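Pvc2 (Photorhabdus asymbiotica subsp. asymbiotica, PDB 6J0B) forms part of the contractile sheath around the inner tube of an extracellular injection system and probably drives the tube forward on contraction, as phage tail sheath proteins do. Local coordinates at residues A46-S51 with G80-L85; Y158-A163 with I170-V175. All coordinates share one frame; numbering follows the deposited sequence.

In the fold
From the N terminus the chain lays down strand 31-34, then reaches strand 47-49, the first half of contact 1. Helices 52-58 and 67-77 follow, and strand 83-87 returns antiparallel to 47-49, closing that loop and placing 47-49 at one edge of the mixed sheet within this chain. The chain then builds the parallel strands 103-106, 126-130 and 154-157. Contact 2 opens as it leaves the last of these and closes a much shorter loop, bringing 158-163 against the start of helix 172-186. The two contacts neither nest nor cross. Their centres lie about 19 Å apart, and helix 67-77 packs against residues of both.

Contact 1: A46-S51 with G80-L85; sequences AIRINS and GGYCYL
Ile49 and Cys83 lock the two strands together at the firm end of this contact. The amide of Ile49 gives a nearly straight hydrogen bond to Cys83, with Ile49 N 2.7 Å from Cys83 O, and Cys83 N returns one to Ile49 O at 3.1 Å. On the buried face that carries Ile49, Cys83 and Leu85, Ile49 CG1 rests on Leu85 CD1 at 3.7 Å, the two side chains crossing at a slant. Tyr55 of helix 52-58 lies against both, and Phe76 of helix 67-77 packs on Ile49. Further along, the pairing slackens: between Ile47 and Leu85 both backbone bonds are weak.

The other face carries Arg48, an exposed residue whose side chain lies alongside that of Tyr84. With CG anti to the backbone N (chi1 177°) and a bend at chi3, the chain brings its guanidinium to the phenol oxygen. Arg48 NH1 donates to Tyr84 OH at 3.1 Å, the oxygen lying in the guanidinium plane, and NE adds a weak second bond to the same atom. Tyr82 CE1 stands 3.5 Å above the plane of the Arg48 guanidinium, toward its rim, and NH2 in turn lies over a face of the Tyr82 ring; the planes are 42° apart. Tyr82 OH is itself hydrogen-bonded to Asp100. Near the loose end, Ala46 CB touches Tyr84 CD2 at 3.7 Å.

Strand 83-87 also pairs in parallel with strand 31-34, so 47-49 is, within this chain, an antiparallel edge strand added to an otherwise largely parallel sheet with helices packed on it, an alpha/beta core consistent with the subtilisin-like domain of phage tail sheath proteins.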
# COMPACT_ATOMS: atom_id res chain seq x y z
N ALA A 46 63.21 -40.41 -2.00
CA ALA A 46 62.06 -39.74 -2.59
C ALA A 46 62.10 -38.27 -2.22
O ALA A 46 62.35 -37.91 -1.06
CB ALA A 46 60.76 -40.36 -2.09
N ILE A 47 61.84 -37.41 -3.20
CA ILE A 47 61.82 -35.97 -3.00
C ILE A 47 60.36 -35.55 -3.04
O ILE A 47 59.72 -35.59 -4.09
CB ILE A 47 62.66 -35.23 -4.05
CG1 ILE A 47 64.15 -35.52 -3.85
CG2 ILE A 47 62.44 -33.73 -3.95
CD1 ILE A 47 64.70 -36.63 -4.73
N ARG A 48 59.82 -35.16 -1.88
CA ARG A 48 58.43 -34.73 -1.84
C ARG A 48 58.31 -33.34 -2.44
O ARG A 48 58.99 -32.40 -2.01
CB ARG A 48 57.89 -34.73 -0.42
CG ARG A 48 56.46 -34.22 -0.37
CD ARG A 48 55.97 -33.93 1.03
NE ARG A 48 55.46 -35.12 1.69
CZ ARG A 48 54.67 -35.10 2.75
NH1 ARG A 48 54.25 -36.23 3.30
NH2 ARG A 48 54.30 -33.94 3.28
N ILE A 49 57.45 -33.21 -3.44
CA ILE A 49 57.22 -31.95 -4.13
C ILE A 49 55.82 -31.49 -3.75
O ILE A 49 54.82 -32.07 -4.20
CB ILE A 49 57.37 -32.13 -5.65
CG1 ILE A 49 58.81 -32.49 -5.99
CG2 ILE A 49 56.98 -30.88 -6.36
CD1 ILE A 49 59.82 -31.46 -5.57
N ASN A 50 55.74 -30.46 -2.91
CA ASN A 50 54.46 -30.04 -2.36
C ASN A 50 53.63 -29.27 -3.38
O ASN A 50 52.39 -29.29 -3.31
CB ASN A 50 54.66 -29.20 -1.11
CG ASN A 50 55.10 -30.02 0.08
OD1 ASN A 50 54.46 -31.01 0.43
ND2 ASN A 50 56.19 -29.61 0.71
N SER A 51 54.27 -28.59 -4.32
CA SER A 51 53.56 -27.70 -5.23
C SER A 51 54.41 -27.52 -6.48
O SER A 51 55.55 -27.97 -6.55
CB SER A 51 53.27 -26.36 -4.58
OG SER A 51 54.46 -25.75 -4.11
N GLY A 80 46.59 -31.76 -9.22
CA GLY A 80 47.25 -32.74 -8.39
C GLY A 80 47.82 -32.13 -7.12
O GLY A 80 48.23 -30.97 -7.09
N GLY A 81 47.84 -32.93 -6.06
CA GLY A 81 48.42 -32.53 -4.80
C GLY A 81 49.91 -32.77 -4.78
O GLY A 81 50.59 -32.75 -5.80
N TYR A 82 50.42 -33.02 -3.58
CA TYR A 82 51.85 -33.26 -3.43
C TYR A 82 52.21 -34.66 -3.92
O TYR A 82 51.44 -35.60 -3.76
CB TYR A 82 52.29 -33.06 -1.98
CG TYR A 82 51.75 -34.06 -0.98
CD1 TYR A 82 52.52 -35.14 -0.57
CD2 TYR A 82 50.50 -33.90 -0.42
CE1 TYR A 82 52.04 -36.04 0.35
CE2 TYR A 82 50.01 -34.80 0.50
CZ TYR A 82 50.79 -35.87 0.88
OH TYR A 82 50.30 -36.77 1.81
N CYS A 83 53.39 -34.78 -4.52
CA CYS A 83 53.83 -36.03 -5.10
C CYS A 83 55.29 -36.27 -4.74
O CYS A 83 55.98 -35.38 -4.25
CB CYS A 83 53.68 -36.02 -6.63
SG CYS A 83 54.73 -34.83 -7.47
N TYR A 84 55.74 -37.50 -4.98
CA TYR A 84 57.12 -37.88 -4.75
C TYR A 84 57.81 -38.13 -6.09
O TYR A 84 57.17 -38.46 -7.08
CB TYR A 84 57.22 -39.14 -3.88
CG TYR A 84 56.74 -38.95 -2.47
CD1 TYR A 84 55.41 -39.14 -2.13
CD2 TYR A 84 57.62 -38.58 -1.46
CE1 TYR A 84 54.97 -38.96 -0.84
CE2 TYR A 84 57.19 -38.41 -0.17
CZ TYR A 84 55.86 -38.60 0.14
OH TYR A 84 55.43 -38.42 1.43
N LEU A 85 59.13 -37.96 -6.09
CA LEU A 85 59.95 -38.17 -7.28
C LEU A 85 61.01 -39.21 -6.94
O LEU A 85 61.99 -38.90 -6.25
CB LEU A 85 60.60 -36.87 -7.74
CG LEU A 85 59.92 -36.01 -8.80
CD1 LEU A 85 58.63 -35.42 -8.30
CD2 LEU A 85 60.87 -34.91 -9.25

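Contact 2: Y158-A163 with I170-V175; sequences YPWLKA and IPPSAV
Trp160 lays one indole face over the two consecutive prolines, and these CH-pi contacts carry much of the meeting. Pro171 CA stands 3.8 Å from the centroid of the six-membered ring of Trp160, and Pro172 CD lies 3.7 Å from that of its five-membered ring, both within 16° of the ring normal. The indole is thus spanned lengthwise, one proline under each ring. Chi1 of -81° sets Trp160 CG beside its own backbone N and anti to the carbonyl carbon, which lets the indole lean over the prolines. At the polar end of the indole, NE1 is hydrogen-bonded to the backbone oxygen of Gly131.

A backbone hydrogen bond joins the segments: Ile170 N gives to Leu161 O at 2.6 Å. Between parallel strand 154-157 and helix 172-186, the chain makes a side excursion through short strand 161-163 before the helix starts: a strand-to-helix connection of the alpha/beta fold, inside the subtilisin-like domain of the sheath protein. Pro172 lies about where that helix begins, and next to it Ser173 OG makes hydrogen-bond contacts with Ala106 O and Asp130 OD1, at the ends of strands 103-106 and 126-130, tying the start of the helix to the sheet.

The remaining contacts are aliphatic. Leu161 CD1 touches Val175 CG2 at 3.7 Å and meets Pro172 CB at 3.9 Å, while Ile225 of strand 222-228 packs against both Leu161 and Pro172. Beyond the hydrogen bond, Ala163 CB meets the end of the Ile170 side chain at CD1, and Val70 of helix 67-77 lies against that same isoleucine.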
# COMPACT_ATOMS: atom_id res chain seq x y z
N TYR A 158 45.73 -44.54 -23.59
CA TYR A 158 46.52 -44.68 -24.81
C TYR A 158 47.21 -43.41 -25.30
O TYR A 158 48.44 -43.39 -25.30
CB TYR A 158 45.67 -45.31 -25.94
CG TYR A 158 46.21 -45.07 -27.33
CD1 TYR A 158 47.44 -45.59 -27.74
CD2 TYR A 158 45.47 -44.35 -28.25
CE1 TYR A 158 47.93 -45.34 -28.99
CE2 TYR A 158 45.94 -44.12 -29.52
CZ TYR A 158 47.17 -44.63 -29.89
OH TYR A 158 47.64 -44.40 -31.15
N PRO A 159 46.52 -42.35 -25.74
CA PRO A 159 47.21 -41.37 -26.60
C PRO A 159 48.08 -40.42 -25.79
O PRO A 159 47.62 -39.81 -24.82
CB PRO A 159 46.06 -40.62 -27.29
CG PRO A 159 44.80 -41.14 -26.67
CD PRO A 159 45.17 -41.85 -25.42
N TRP A 160 49.34 -40.32 -26.18
CA TRP A 160 50.26 -39.37 -25.57
C TRP A 160 49.81 -37.96 -25.91
O TRP A 160 49.78 -37.58 -27.08
CB TRP A 160 51.68 -39.61 -26.06
CG TRP A 160 52.36 -40.72 -25.34
CD1 TRP A 160 51.92 -42.00 -25.21
CD2 TRP A 160 53.63 -40.66 -24.67
NE1 TRP A 160 52.83 -42.74 -24.49
CE2 TRP A 160 53.88 -41.94 -24.15
CE3 TRP A 160 54.56 -39.64 -24.47
CZ2 TRP A 160 55.04 -42.23 -23.43
CZ3 TRP A 160 55.70 -39.93 -23.75
CH2 TRP A 160 55.93 -41.21 -23.24
N LEU A 161 49.44 -37.19 -24.90
CA LEU A 161 48.88 -35.87 -25.14
C LEU A 161 49.96 -34.89 -25.59
O LEU A 161 51.14 -35.07 -25.31
CB LEU A 161 48.20 -35.37 -23.88
CG LEU A 161 46.95 -36.19 -23.62
CD1 LEU A 161 46.94 -36.69 -22.21
CD2 LEU A 161 45.73 -35.35 -23.89
N LYS A 162 49.53 -33.87 -26.31
CA LYS A 162 50.42 -32.82 -26.77
C LYS A 162 49.88 -31.47 -26.34
O LYS A 162 48.68 -31.31 -26.10
CB LYS A 162 50.61 -32.87 -28.29
CG LYS A 162 49.47 -32.28 -29.09
CD LYS A 162 49.58 -32.63 -30.56
CE LYS A 162 48.39 -32.08 -31.33
NZ LYS A 162 48.33 -32.63 -32.71
N ALA A 163 50.78 -30.51 -26.20
CA ALA A 163 50.43 -29.18 -25.74
C ALA A 163 51.24 -28.15 -26.51
O ALA A 163 52.26 -28.47 -27.12
CB ALA A 163 50.67 -29.02 -24.23
N ILE A 170 53.45 -35.32 -24.21
CA ILE A 170 53.32 -35.57 -22.78
C ILE A 170 52.82 -36.99 -22.57
O ILE A 170 51.91 -37.43 -23.29
CB ILE A 170 52.38 -34.53 -22.15
CG1 ILE A 170 53.00 -33.15 -22.32
CG2 ILE A 170 52.11 -34.83 -20.69
CD1 ILE A 170 52.03 -32.03 -22.20
N PRO A 171 53.41 -37.76 -21.65
CA PRO A 171 52.85 -39.07 -21.31
C PRO A 171 51.49 -38.92 -20.66
O PRO A 171 51.30 -38.07 -19.77
CB PRO A 171 53.88 -39.65 -20.33
CG PRO A 171 54.62 -38.47 -19.82
CD PRO A 171 54.67 -37.51 -20.95
N PRO A 172 50.51 -39.73 -21.07
CA PRO A 172 49.13 -39.52 -20.60
C PRO A 172 48.88 -39.96 -19.17
O PRO A 172 47.86 -39.57 -18.60
CB PRO A 172 48.30 -40.34 -21.58
CG PRO A 172 49.22 -41.41 -22.02
CD PRO A 172 50.59 -40.82 -22.05
N SER A 173 49.77 -40.75 -18.58
CA SER A 173 49.58 -41.17 -17.20
C SER A 173 49.83 -40.05 -16.20
O SER A 173 49.29 -40.10 -15.09
CB SER A 173 50.51 -42.33 -16.86
OG SER A 173 51.85 -42.00 -17.14
N ALA A 174 50.64 -39.06 -16.56
CA ALA A 174 50.92 -37.98 -15.63
C ALA A 174 49.77 -37.01 -15.53
O ALA A 174 49.58 -36.39 -14.48
CB ALA A 174 52.18 -37.25 -16.06
N VAL A 175 48.98 -36.86 -16.60
CA VAL A 175 47.79 -36.04 -16.49
C VAL A 175 46.66 -36.79 -15.80
O VAL A 175 45.74 -36.16 -15.28
CB VAL A 175 47.35 -35.52 -17.88
CG1 VAL A 175 48.56 -35.23 -18.74
CG2 VAL A 175 46.41 -36.49 -18.57